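PDB 2P17: pirin-like protein from Geobacillus kaustophilus, which is of unknown function but binds one iron ion per subunit, as members of the two-domain, cupin-fold pirin family do. Local coordinates for residues A[110-115]-A[236-241]; A[137-140]-A[145-148]; A[216-221]-A[242-247]; A[13-18]-A[44-49]; A[166-171]-A[182-187]. All coordinates share one frame; numbering follows the deposited sequence.

Contact 1 (A[110-115]-A[236-241])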
# COMPACT_ATOMS: atom_id res chain seq x y z
N HIS A 110 6.56 -3.50 -12.67
CA HIS A 110 5.70 -4.29 -11.80
C HIS A 110 5.34 -3.37 -10.64
O HIS A 110 6.23 -2.91 -9.93
CB HIS A 110 6.49 -5.51 -11.30
CG HIS A 110 5.69 -6.50 -10.52
ND1 HIS A 110 6.27 -7.57 -9.87
CD2 HIS A 110 4.36 -6.59 -10.26
CE1 HIS A 110 5.34 -8.28 -9.26
NE2 HIS A 110 4.17 -7.70 -9.48
N SER A 111 4.04 -3.09 -10.47
CA SER A 111 3.60 -2.11 -9.46
C SER A 111 2.37 -2.55 -8.69
O SER A 111 1.64 -3.46 -9.11
CB SER A 111 3.33 -0.75 -10.12
OG SER A 111 2.30 -0.85 -11.09
N LEU A 112 2.16 -1.90 -7.56
CA LEU A 112 0.93 -2.05 -6.78
C LEU A 112 0.27 -0.70 -6.70
O LEU A 112 0.90 0.26 -6.25
CB LEU A 112 1.24 -2.56 -5.38
CG LEU A 112 1.68 -4.02 -5.34
CD1 LEU A 112 2.42 -4.32 -4.06
CD2 LEU A 112 0.45 -4.94 -5.50
N GLN A 113 -1.00 -0.61 -7.13
CA GLN A 113 -1.74 0.64 -7.17
C GLN A 113 -2.91 0.60 -6.20
O GLN A 113 -3.86 -0.15 -6.41
CB GLN A 113 -2.25 0.90 -8.59
CG GLN A 113 -2.98 2.21 -8.76
CD GLN A 113 -2.04 3.36 -9.00
OE1 GLN A 113 -0.89 3.35 -8.55
NE2 GLN A 113 -2.51 4.37 -9.71
N LEU A 114 -2.84 1.42 -5.15
CA LEU A 114 -3.86 1.49 -4.11
C LEU A 114 -4.73 2.72 -4.31
O LEU A 114 -4.22 3.78 -4.67
CB LEU A 114 -3.16 1.59 -2.75
CG LEU A 114 -4.02 1.73 -1.51
CD1 LEU A 114 -4.56 0.36 -1.09
CD2 LEU A 114 -3.22 2.37 -0.38
N TRP A 115 -6.04 2.57 -4.13
CA TRP A 115 -6.94 3.73 -4.07
C TRP A 115 -7.40 3.94 -2.66
O TRP A 115 -7.80 3.00 -1.97
CB TRP A 115 -8.17 3.52 -4.94
CG TRP A 115 -7.94 3.56 -6.42
CD1 TRP A 115 -6.73 3.54 -7.07
CD2 TRP A 115 -8.95 3.59 -7.43
NE1 TRP A 115 -6.94 3.58 -8.44
CE2 TRP A 115 -8.29 3.61 -8.68
CE3 TRP A 115 -10.35 3.63 -7.40
CZ2 TRP A 115 -8.99 3.65 -9.90
CZ3 TRP A 115 -11.05 3.66 -8.61
CH2 TRP A 115 -10.36 3.67 -9.84
N ARG A 236 9.78 -9.94 2.47
CA ARG A 236 9.55 -8.55 2.11
C ARG A 236 8.05 -8.35 1.93
O ARG A 236 7.41 -9.12 1.23
CB ARG A 236 10.31 -8.17 0.84
CG ARG A 236 10.30 -6.68 0.54
CD ARG A 236 11.31 -6.34 -0.55
NE ARG A 236 11.48 -4.90 -0.70
CZ ARG A 236 12.56 -4.31 -1.22
NH1 ARG A 236 13.60 -5.04 -1.63
NH2 ARG A 236 12.60 -2.99 -1.31
N LEU A 237 7.49 -7.32 2.57
CA LEU A 237 6.05 -7.10 2.50
C LEU A 237 5.70 -5.63 2.64
O LEU A 237 6.50 -4.84 3.14
CB LEU A 237 5.32 -7.94 3.57
CG LEU A 237 5.59 -7.60 5.04
CD1 LEU A 237 4.80 -6.39 5.54
CD2 LEU A 237 5.28 -8.82 5.89
N LEU A 238 4.50 -5.28 2.19
CA LEU A 238 3.92 -3.96 2.41
C LEU A 238 2.71 -4.09 3.31
O LEU A 238 1.85 -4.92 3.06
CB LEU A 238 3.52 -3.32 1.07
CG LEU A 238 4.67 -2.95 0.14
CD1 LEU A 238 4.12 -2.71 -1.25
CD2 LEU A 238 5.44 -1.75 0.65
N LEU A 239 2.65 -3.27 4.35
CA LEU A 239 1.50 -3.22 5.24
C LEU A 239 0.79 -1.89 5.04
O LEU A 239 1.42 -0.82 5.07
CB LEU A 239 1.94 -3.37 6.71
CG LEU A 239 0.89 -3.41 7.82
CD1 LEU A 239 1.37 -4.24 9.00
CD2 LEU A 239 0.52 -2.00 8.29
N TYR A 240 -0.53 -1.96 4.86
CA TYR A 240 -1.37 -0.78 4.65
C TYR A 240 -2.46 -0.80 5.70
O TYR A 240 -3.16 -1.80 5.83
CB TYR A 240 -2.06 -0.85 3.31
CG TYR A 240 -1.21 -0.93 2.06
CD1 TYR A 240 -0.89 0.23 1.35
CD2 TYR A 240 -0.78 -2.16 1.56
CE1 TYR A 240 -0.15 0.15 0.14
CE2 TYR A 240 -0.05 -2.24 0.36
CZ TYR A 240 0.26 -1.08 -0.33
OH TYR A 240 0.97 -1.16 -1.51
N ALA A 241 -2.65 0.31 6.42
CA ALA A 241 -3.75 0.39 7.37
C ALA A 241 -4.18 1.83 7.47
O ALA A 241 -3.34 2.72 7.44
CB ALA A 241 -3.33 -0.14 8.73
O HOH W 1 0.58 0.85 -3.40

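Contact 2 (A[137-140]-A[145-148])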
# COMPACT_ATOMS: atom_id res chain seq x y z
N MSE A 137 12.78 8.09 2.99
CA MSE A 137 11.84 7.72 4.04
C MSE A 137 12.55 7.34 5.32
O MSE A 137 13.64 6.76 5.28
CB MSE A 137 10.95 6.56 3.59
CG MSE A 137 10.04 6.87 2.40
SE MSE A 137 8.85 8.40 2.65
CE MSE A 137 9.81 9.67 1.50
N PRO A 138 11.93 7.64 6.48
CA PRO A 138 12.56 7.20 7.72
C PRO A 138 12.41 5.69 7.89
O PRO A 138 11.56 5.07 7.26
CB PRO A 138 11.81 7.98 8.80
CG PRO A 138 10.44 8.23 8.21
CD PRO A 138 10.66 8.36 6.71
N VAL A 139 13.28 5.10 8.70
CA VAL A 139 13.34 3.66 8.83
C VAL A 139 13.53 3.28 10.29
O VAL A 139 14.35 3.89 10.99
CB VAL A 139 14.48 3.07 7.97
CG1 VAL A 139 15.83 3.69 8.34
CG2 VAL A 139 14.54 1.55 8.07
N ARG A 140 12.73 2.32 10.76
CA ARG A 140 13.01 1.60 11.98
C ARG A 140 14.03 0.53 11.67
O ARG A 140 13.74 -0.41 10.93
CB ARG A 140 11.77 0.87 12.50
CG ARG A 140 10.89 1.63 13.42
CD ARG A 140 9.63 0.80 13.72
NE ARG A 140 9.86 -0.35 14.59
CZ ARG A 140 9.01 -1.36 14.73
NH1 ARG A 140 7.87 -1.37 14.05
NH2 ARG A 140 9.29 -2.38 15.53
N ALA A 145 15.89 -6.78 10.84
CA ALA A 145 14.75 -6.20 10.10
C ALA A 145 14.86 -4.70 9.87
O ALA A 145 15.42 -3.96 10.68
CB ALA A 145 13.43 -6.51 10.81
N THR A 146 14.28 -4.26 8.76
CA THR A 146 14.09 -2.83 8.54
C THR A 146 12.62 -2.61 8.23
O THR A 146 11.99 -3.41 7.54
CB THR A 146 14.95 -2.27 7.40
OG1 THR A 146 14.73 -3.02 6.21
CG2 THR A 146 16.43 -2.33 7.75
N ILE A 147 12.08 -1.55 8.82
CA ILE A 147 10.70 -1.15 8.58
C ILE A 147 10.77 0.27 8.05
O ILE A 147 11.08 1.20 8.80
CB ILE A 147 9.84 -1.23 9.85
CG1 ILE A 147 9.88 -2.65 10.44
CG2 ILE A 147 8.40 -0.80 9.55
CD1 ILE A 147 10.89 -2.80 11.56
N ARG A 148 10.51 0.43 6.75
CA ARG A 148 10.58 1.72 6.07
C ARG A 148 9.19 2.32 6.05
O ARG A 148 8.23 1.67 5.63
CB ARG A 148 11.11 1.54 4.65
CG ARG A 148 11.38 2.82 3.91
CD ARG A 148 12.09 2.52 2.61
NE ARG A 148 13.46 2.05 2.83
CZ ARG A 148 13.89 0.79 2.72
NH1 ARG A 148 13.07 -0.23 2.39
NH2 ARG A 148 15.17 0.55 2.96
O HOH W 2 14.65 4.45 3.67

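Contact 3 (A[216-221]-A[242-247])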
# COMPACT_ATOMS: atom_id res chain seq x y z
N PHE A 216 -6.46 -7.95 8.40
CA PHE A 216 -6.39 -7.89 9.85
C PHE A 216 -7.78 -7.84 10.49
O PHE A 216 -8.69 -7.24 9.96
CB PHE A 216 -5.59 -6.66 10.35
CG PHE A 216 -4.25 -6.47 9.68
CD1 PHE A 216 -3.50 -7.56 9.21
CD2 PHE A 216 -3.70 -5.18 9.56
CE1 PHE A 216 -2.27 -7.36 8.59
CE2 PHE A 216 -2.46 -4.98 8.95
CZ PHE A 216 -1.74 -6.07 8.47
N SER A 217 -7.88 -8.46 11.67
CA SER A 217 -9.05 -8.29 12.53
C SER A 217 -9.29 -6.82 12.84
O SER A 217 -8.37 -6.02 12.86
CB SER A 217 -8.85 -9.06 13.85
OG SER A 217 -7.59 -8.74 14.43
N ARG A 218 -10.55 -6.51 13.11
CA ARG A 218 -10.96 -5.17 13.50
C ARG A 218 -11.05 -5.05 15.01
O ARG A 218 -11.38 -6.03 15.69
CB ARG A 218 -12.32 -4.85 12.89
CG ARG A 218 -12.35 -4.87 11.36
CD ARG A 218 -11.58 -3.71 10.73
NE ARG A 218 -12.23 -2.41 10.92
CZ ARG A 218 -13.18 -1.88 10.13
NH1 ARG A 218 -13.63 -2.52 9.06
NH2 ARG A 218 -13.69 -0.69 10.43
N HIS A 219 -10.75 -3.86 15.51
CA HIS A 219 -10.79 -3.60 16.94
C HIS A 219 -11.51 -2.28 17.21
O HIS A 219 -12.12 -1.72 16.31
CB HIS A 219 -9.36 -3.68 17.50
CG HIS A 219 -8.74 -5.01 17.25
ND1 HIS A 219 -8.86 -6.07 18.13
CD2 HIS A 219 -8.08 -5.50 16.17
CE1 HIS A 219 -8.28 -7.14 17.62
NE2 HIS A 219 -7.79 -6.82 16.44
N ASN A 220 -11.46 -1.81 18.45
CA ASN A 220 -12.20 -0.62 18.87
C ASN A 220 -11.34 0.62 18.85
O ASN A 220 -10.15 0.57 19.15
CB ASN A 220 -12.74 -0.80 20.28
CG ASN A 220 -13.68 -1.97 20.40
OD1 ASN A 220 -14.74 -1.99 19.78
ND2 ASN A 220 -13.31 -2.97 21.20
N ARG A 221 -11.96 1.76 18.53
CA ARG A 221 -11.28 3.04 18.63
C ARG A 221 -10.75 3.21 20.06
O ARG A 221 -11.42 2.84 21.04
CB ARG A 221 -12.24 4.18 18.29
CG ARG A 221 -11.59 5.55 18.18
CD ARG A 221 -12.63 6.67 18.10
NE ARG A 221 -11.99 7.98 18.17
CZ ARG A 221 -11.49 8.64 17.13
NH1 ARG A 221 -11.54 8.12 15.91
NH2 ARG A 221 -10.92 9.83 17.31
N GLY A 242 -5.48 2.07 7.58
CA GLY A 242 -5.94 3.44 7.60
C GLY A 242 -7.17 3.65 8.45
O GLY A 242 -7.84 2.70 8.84
N GLU A 243 -7.47 4.91 8.70
CA GLU A 243 -8.64 5.27 9.47
C GLU A 243 -9.88 5.23 8.57
O GLU A 243 -9.94 5.97 7.60
CB GLU A 243 -8.46 6.67 10.01
CG GLU A 243 -9.64 7.20 10.77
CD GLU A 243 -9.30 8.50 11.44
OE1 GLU A 243 -9.41 9.55 10.78
OE2 GLU A 243 -8.93 8.47 12.64
N PRO A 244 -10.86 4.36 8.89
CA PRO A 244 -12.08 4.35 8.07
C PRO A 244 -12.79 5.70 7.96
O PRO A 244 -12.81 6.46 8.93
CB PRO A 244 -12.98 3.33 8.78
CG PRO A 244 -12.01 2.40 9.44
CD PRO A 244 -10.91 3.32 9.93
N VAL A 245 -13.34 5.96 6.78
CA VAL A 245 -14.06 7.20 6.49
C VAL A 245 -15.47 7.11 7.06
O VAL A 245 -16.00 8.11 7.56
CB VAL A 245 -14.07 7.50 4.97
CG1 VAL A 245 -14.91 8.72 4.67
CG2 VAL A 245 -12.66 7.70 4.46
N ASN A 246 -16.07 5.92 7.00
CA ASN A 246 -17.41 5.69 7.54
C ASN A 246 -18.47 6.58 6.89
O ASN A 246 -19.34 7.14 7.56
CB ASN A 246 -17.39 5.85 9.07
CG ASN A 246 -16.60 4.74 9.76
OD1 ASN A 246 -16.76 3.57 9.45
ND2 ASN A 246 -15.76 5.12 10.71
N GLU A 247 -18.37 6.70 5.57
CA GLU A 247 -19.37 7.45 4.81
C GLU A 247 -19.93 6.59 3.70
O GLU A 247 -19.19 5.83 3.09
CB GLU A 247 -18.76 8.72 4.21
CG GLU A 247 -18.45 9.76 5.24
CD GLU A 247 -17.67 10.94 4.69
OE1 GLU A 247 -17.38 10.98 3.46
OE2 GLU A 247 -17.34 11.81 5.50

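Contact 4 (A[13-18]-A[44-49])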
# COMPACT_ATOMS: atom_id res chain seq x y z
N VAL A 13 -3.49 -13.88 -4.71
CA VAL A 13 -3.73 -13.12 -5.94
C VAL A 13 -3.67 -14.05 -7.15
O VAL A 13 -2.74 -14.85 -7.27
CB VAL A 13 -2.73 -11.93 -6.06
CG1 VAL A 13 -2.88 -11.20 -7.40
CG2 VAL A 13 -2.96 -10.97 -4.91
N GLN A 14 -4.69 -13.95 -8.01
CA GLN A 14 -4.75 -14.70 -9.26
C GLN A 14 -4.58 -13.71 -10.41
O GLN A 14 -5.48 -12.91 -10.69
CB GLN A 14 -6.11 -15.42 -9.42
CG GLN A 14 -6.50 -16.34 -8.26
CD GLN A 14 -7.84 -17.04 -8.48
OE1 GLN A 14 -8.00 -17.82 -9.43
NE2 GLN A 14 -8.80 -16.78 -7.60
N MSE A 15 -3.43 -13.76 -11.06
CA MSE A 15 -3.14 -12.84 -12.15
C MSE A 15 -3.73 -13.31 -13.46
O MSE A 15 -3.85 -14.52 -13.70
CB MSE A 15 -1.63 -12.62 -12.29
CG MSE A 15 -1.03 -12.07 -11.03
SE MSE A 15 0.70 -11.30 -11.32
CE MSE A 15 0.17 -9.68 -12.24
N THR A 16 -4.10 -12.35 -14.30
CA THR A 16 -4.66 -12.63 -15.62
C THR A 16 -3.92 -11.81 -16.66
O THR A 16 -3.40 -10.74 -16.35
CB THR A 16 -6.18 -12.32 -15.69
OG1 THR A 16 -6.70 -12.76 -16.95
CG2 THR A 16 -6.47 -10.84 -15.51
N THR A 17 -3.88 -12.30 -17.89
CA THR A 17 -3.27 -11.57 -18.98
C THR A 17 -4.30 -10.69 -19.69
O THR A 17 -5.27 -11.20 -20.27
CB THR A 17 -2.53 -12.52 -19.93
OG1 THR A 17 -1.51 -13.20 -19.19
CG2 THR A 17 -1.90 -11.76 -21.08
N ASN A 18 -4.11 -9.38 -19.59
CA ASN A 18 -4.99 -8.41 -20.25
C ASN A 18 -4.65 -8.29 -21.72
O ASN A 18 -5.53 -8.24 -22.58
CB ASN A 18 -4.87 -7.02 -19.62
CG ASN A 18 -5.31 -6.99 -18.18
OD1 ASN A 18 -6.44 -6.59 -17.87
ND2 ASN A 18 -4.42 -7.38 -17.29
N GLU A 44 -2.46 -5.12 -8.74
CA GLU A 44 -1.11 -5.45 -9.14
C GLU A 44 -1.05 -5.42 -10.66
O GLU A 44 -1.90 -6.00 -11.32
CB GLU A 44 -0.71 -6.83 -8.63
CG GLU A 44 0.69 -7.27 -9.06
CD GLU A 44 0.96 -8.76 -8.86
OE1 GLU A 44 0.01 -9.58 -8.95
OE2 GLU A 44 2.13 -9.11 -8.61
N ASP A 45 -0.04 -4.73 -11.19
CA ASP A 45 0.12 -4.63 -12.65
C ASP A 45 1.54 -4.94 -13.06
O ASP A 45 2.50 -4.54 -12.39
CB ASP A 45 -0.25 -3.23 -13.14
CG ASP A 45 -1.72 -2.94 -12.99
OD1 ASP A 45 -2.51 -3.42 -13.83
OD2 ASP A 45 -2.09 -2.23 -12.03
N ILE A 46 1.68 -5.68 -14.16
CA ILE A 46 2.95 -5.84 -14.83
C ILE A 46 2.73 -5.33 -16.24
O ILE A 46 1.90 -5.89 -16.97
CB ILE A 46 3.39 -7.32 -14.85
CG1 ILE A 46 3.52 -7.86 -13.42
CG2 ILE A 46 4.70 -7.48 -15.65
CD1 ILE A 46 3.79 -9.34 -13.34
N PHE A 47 3.43 -4.27 -16.63
CA PHE A 47 3.09 -3.60 -17.88
C PHE A 47 4.26 -2.95 -18.59
O PHE A 47 5.28 -2.63 -17.97
CB PHE A 47 1.90 -2.62 -17.69
CG PHE A 47 2.15 -1.51 -16.70
CD1 PHE A 47 2.24 -0.19 -17.13
CD2 PHE A 47 2.25 -1.77 -15.33
CE1 PHE A 47 2.44 0.84 -16.23
CE2 PHE A 47 2.45 -0.75 -14.41
CZ PHE A 47 2.55 0.57 -14.86
N GLU A 48 4.10 -2.78 -19.90
CA GLU A 48 5.11 -2.14 -20.74
C GLU A 48 4.64 -0.78 -21.23
O GLU A 48 3.47 -0.41 -21.06
CB GLU A 48 5.47 -3.06 -21.92
CG GLU A 48 6.10 -4.39 -21.49
CD GLU A 48 6.26 -5.40 -22.61
OE1 GLU A 48 6.71 -5.03 -23.72
OE2 GLU A 48 5.95 -6.59 -22.36
N ARG A 49 5.56 -0.03 -21.83
CA ARG A 49 5.28 1.29 -22.37
C ARG A 49 4.11 1.23 -23.35
O ARG A 49 4.05 0.34 -24.21
CB ARG A 49 6.52 1.86 -23.08
CG ARG A 49 6.43 3.34 -23.41
CD ARG A 49 7.81 3.89 -23.74
NE ARG A 49 7.81 5.32 -24.05
CZ ARG A 49 7.86 6.30 -23.15
NH1 ARG A 49 7.91 6.03 -21.84
NH2 ARG A 49 7.87 7.56 -23.56

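Contact 5 (A[166-171]-A[182-187])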
# COMPACT_ATOMS: atom_id res chain seq x y z
N PRO A 166 -5.76 9.48 7.56
CA PRO A 166 -4.55 8.88 8.11
C PRO A 166 -4.33 7.47 7.60
O PRO A 166 -5.21 6.61 7.75
CB PRO A 166 -4.82 8.87 9.63
CG PRO A 166 -5.80 9.99 9.85
CD PRO A 166 -6.69 9.91 8.62
N VAL A 167 -3.18 7.25 6.98
CA VAL A 167 -2.80 5.94 6.46
C VAL A 167 -1.40 5.60 6.92
O VAL A 167 -0.46 6.40 6.78
CB VAL A 167 -2.86 5.90 4.91
CG1 VAL A 167 -2.31 4.58 4.34
CG2 VAL A 167 -4.28 6.13 4.42
N THR A 168 -1.24 4.41 7.49
CA THR A 168 0.07 3.87 7.78
C THR A 168 0.45 2.90 6.67
O THR A 168 -0.30 1.96 6.38
CB THR A 168 0.09 3.21 9.15
OG1 THR A 168 0.07 4.24 10.15
CG2 THR A 168 1.33 2.32 9.34
N MSE A 169 1.58 3.16 6.03
CA MSE A 169 2.09 2.31 4.96
C MSE A 169 3.56 2.08 5.23
O MSE A 169 4.34 3.02 5.29
CB MSE A 169 1.91 2.97 3.59
CG MSE A 169 2.46 2.11 2.46
SE MSE A 169 2.26 3.07 0.77
CE MSE A 169 3.09 1.76 -0.41
N VAL A 170 3.90 0.81 5.47
CA VAL A 170 5.26 0.45 5.80
C VAL A 170 5.75 -0.71 4.96
O VAL A 170 4.97 -1.61 4.61
CB VAL A 170 5.44 0.10 7.30
CG1 VAL A 170 5.08 1.30 8.22
CG2 VAL A 170 4.66 -1.14 7.70
N GLU A 171 7.02 -0.67 4.62
CA GLU A 171 7.67 -1.79 3.95
C GLU A 171 8.58 -2.51 4.94
O GLU A 171 9.47 -1.88 5.54
CB GLU A 171 8.46 -1.28 2.76
CG GLU A 171 9.17 -2.38 1.97
CD GLU A 171 10.01 -1.81 0.87
OE1 GLU A 171 10.51 -0.69 1.06
OE2 GLU A 171 10.18 -2.50 -0.16
N GLN A 182 4.33 -4.41 14.41
CA GLN A 182 3.75 -3.14 13.96
C GLN A 182 2.57 -2.73 14.87
O GLN A 182 1.63 -3.51 15.05
CB GLN A 182 3.28 -3.25 12.52
CG GLN A 182 2.54 -2.01 12.02
CD GLN A 182 3.43 -0.79 11.87
OE1 GLN A 182 4.58 -0.90 11.44
NE2 GLN A 182 2.90 0.38 12.22
N ASP A 183 2.63 -1.52 15.41
CA ASP A 183 1.52 -0.94 16.20
C ASP A 183 0.47 -0.32 15.29
O ASP A 183 0.80 0.29 14.27
CB ASP A 183 2.04 0.13 17.17
CG ASP A 183 2.84 1.21 16.47
OD1 ASP A 183 3.73 0.87 15.66
OD2 ASP A 183 2.57 2.41 16.72
N LEU A 184 -0.80 -0.49 15.66
CA LEU A 184 -1.90 0.15 14.93
C LEU A 184 -2.96 0.61 15.90
O LEU A 184 -3.30 -0.12 16.82
CB LEU A 184 -2.56 -0.84 13.97
CG LEU A 184 -1.72 -1.32 12.79
CD1 LEU A 184 -2.48 -2.44 12.10
CD2 LEU A 184 -1.41 -0.17 11.82
N PRO A 185 -3.50 1.82 15.69
CA PRO A 185 -4.67 2.24 16.48
C PRO A 185 -5.81 1.25 16.26
O PRO A 185 -5.96 0.73 15.15
CB PRO A 185 -5.01 3.61 15.91
CG PRO A 185 -3.69 4.11 15.33
CD PRO A 185 -3.03 2.88 14.78
N GLY A 186 -6.61 1.00 17.29
CA GLY A 186 -7.63 -0.05 17.21
C GLY A 186 -8.67 0.12 16.12
O GLY A 186 -9.21 -0.87 15.60
N HIS A 187 -8.94 1.37 15.74
CA HIS A 187 -9.98 1.63 14.75
C HIS A 187 -9.44 1.55 13.31
O HIS A 187 -10.23 1.58 12.36
CB HIS A 187 -10.66 2.97 15.00
CG HIS A 187 -9.78 4.16 14.75
ND1 HIS A 187 -8.62 4.39 15.46
CD2 HIS A 187 -9.88 5.17 13.86
CE1 HIS A 187 -8.05 5.50 15.02
NE2 HIS A 187 -8.80 6.00 14.05
O HOH W 3 0.53 3.33 12.72

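Contact 1 (A[110-115]-A[236-241])
Leu114 and Tyr240, each coming from its own strand, pass one another in opposite directions. One methyl, Leu114 CD2, does the touching: it sits 3.6 Å from Tyr240 CD1 and is nearly as close to CE1. Leu114 has CG anti to its backbone N (chi1 178°), which carries CD2 to the CD1-CE1 bond of the ring, approached obliquely. A second pair repeats the theme one step along. Leu112 and Leu238 also slide past each other, and only their CD1 methyls meet, 3.7 Å apart. The phenol oxygen of Tyr240 reaches across to the base of Leu112, its OH lying 4.1 Å from Leu112 CB. Here a water takes over: it donates to Leu112 O at 2.9 Å and lies 2.8 Å from Tyr240 OH.

The backbones themselves stay apart. The two short strand segments run almost parallel, 7° between their directions, with axes 10.9 Å from each other, so this is face-to-face packing of strands from the two cupin domains of the pirin fold. The Tyr240 ring also meets that of Phe191 on strand 189-196. On strand 109-117, the Trp115 ring meets that of the iron ligand His57. No direct hydrogen bond links the segments. The interface is therefore held chiefly by leucine methyls and the tyrosine ring, while a single water bridges the buried phenol and the Leu112 carbonyl, giving the hydroxyl a polar partner in otherwise apolar surroundings.

Contact 2 (A[137-140]-A[145-148])
Ile147 lays its CD1 methyl over one face of the Arg140 guanidinium, 3.9 Å above the plane and over its centre. The two side chains lie side by side and point the same way, with Arg140 CB and Ile147 CB also 3.9 Å apart. The bend of the arginine at chi3, 72°, folds the flat group back over the methyl. Its nitrogens find partners beyond the pair: NH2 makes a salt bridge with Glu142, and NH1 bonds to Ser154 OG and Val181 O, so the charged group is pinned by its ends as the isoleucine packs on its face.

Both residues belong to the beta hairpin of strands 139-142 and 145-149, where they form an antiparallel hydrogen-bonded pair. Arg140 N donates to Ile147 O at 2.8 Å, and Ile147 N returns the bond to Arg140 O at 2.9 Å, the second being the straighter at the hydrogen (164°). The next pair, Val139 with Arg148, is non-hydrogen-bonded and turns its side chains to the other face. There Val139 CG2 meets Thr146 CB at 3.9 Å, the two side chains crossing obliquely. Toward the open end of the hairpin, Met137 CB touches Arg148 CG at 3.8 Å. A water in the plane of the Arg148 guanidinium accepts from NE and donates to Met137 O, while NH1 of the same arginine forms a salt bridge with Glu171.

Contact 3 (A[216-221]-A[242-247])
Arg218 reaches Pro244 with a single nitrogen, and this is the tighter half of a small contact. NH2 stands 3.7 Å from Pro244 CG, the arginine and the proline ring sliding past each other in opposite directions. The arginine starts off to one side of the proline's loop; bends at chi2 and chi3, both -70°, bring its end round to the ring. Pro244 is the buried element, packed also on Asp37 and Asn189, and the arginine's end meets it obliquely.

Both arginines lie at the exposed rim, where lattice contacts may influence their poses, and the pair made by Arg221 is the looser one. Arg221 is fully extended from CG to NE and crosses Glu243 at a slant, the guanidinium and carboxylate planes 33° apart. Arg221 NH1 and Glu243 OE2 come no nearer than 4.2 Å, too far for a salt bridge, though the opposite charges probably still attract. That carboxylate oxygen has a firmer partner in His187 NE2, which is likely to hold Glu243 in place. Ser217 OG and His219 NE2 share a hydrogen bond of 2.8 Å, and Ser217 OG also bonds Arg6 N of strand 3-19.

Both segments are loops at the edge of the C-terminal cupin domain. Residues 216-221 lead from strand 212-216 toward strand 224-231, while 242-247 leave strand 235-242, with Asn189 of strand 189-196 touching both Arg218 and Pro244.

Contact 4 (A[13-18]-A[44-49])
In the beta-sheet framework of this bicupin fold, strands 3-19 and 39-47 flank strand 22-26, which pairs with both, and they meet here through the side chains of Met15 and Glu44. Met15 is present as selenomethionine and crosses the glutamate at about a right angle. Its chain, bent at chi3 (74°), draws the terminal methyl CE back alongside the carboxylate, 3.3 Å from Glu44 OE1. The selenium lies closer still to the same oxygen, 3.0 Å, so short that it is doubtful as a packing contact and no bond should be read into it. Val13, two residues earlier, adds its CG1 at 3.7 Å from Glu44 OE1, the side chains crossing at a slant.

Glu44 is buried, extended from the backbone with CG anti to N (chi1 178°). OE1 makes the closest contacts to Met15 and Val13, while OE2 hydrogen-bonds His110 NE2 on strand 109-117; this neighbour, with Leu112 and Tyr193 packed nearby, probably helps to fix the rotation of the carboxylate. A leucine in place of Glu44 would probably leave His110 NE2 without its carboxylate mate. Further along the strand the contact turns purely hydrocarbon, and Ile46, which also packs on His110, meets the selenomethionine methyl, Met15 CE, through its CD1 at 3.8 Å.

Contact 5 (A[166-171]-A[182-187])
The van der Waals part of this contact centres on the Gln182 amide, which lies against two methyl-bearing residues of the facing strand. Its NE2 is 3.8 Å from Thr168 CG2, the side chains approaching from opposite directions, while OE1 sits 3.7 Å from Val170 CG2. A bend at chi2, 69°, lays the amide across both. Leu184 CD2 adds a looser touch at 4.5 Å from Thr168 CG2.

The polar part is made by the amide ends of Gln182 and one water. Gln182 NE2 donates to Asp183 O at 2.9 Å, with the acceptor 25° out of the amide plane, and also to Ser153 O; OE1 pairs with Ser154 OG. A water lies 2.8 Å from Thr168 OG1 and makes a weak bond to Asp183 O. An alanine at Gln182 would probably leave Ser153 O and Asp183 O without the amide donor and open a gap beside Thr168 and Val170.

The two strand segments run antiparallel in direction, 168°, with axes 9.6 Å apart, and face each other inside the C-terminal cupin barrel. Strand 167-174 is hydrogen-bonded to 235-242 and 145-149, while 179-185 pairs with 224-231.

Contact 1 lies about 3 Å from the centre of the chain and joins the two cupin domains; contacts 3, 4 and 5 touch it, and contact 2 joins through contact 5. Contact 4 reaches it through strand 39-47, where Ser111 N and Asp45 O are 2.9 Å apart, and contact 5 through strand 167-174, beside 235-242, with Ala241 O 2.7 Å from Thr168 N. Contact 2 adds the outer hairpin, Ile147 CG2 packing on Val170 CB at 3.8 Å. Contact 3 touches contact 5, Glu243 N being 3.0 Å from Pro166 O, and contact 1, Leu239 CD1 being 3.6 Å from Phe216 CZ. Iron, bound by His57 and His99, lies about 11 Å from the Leu114 side chain of contact 1; the other contacts lie away from the metal site.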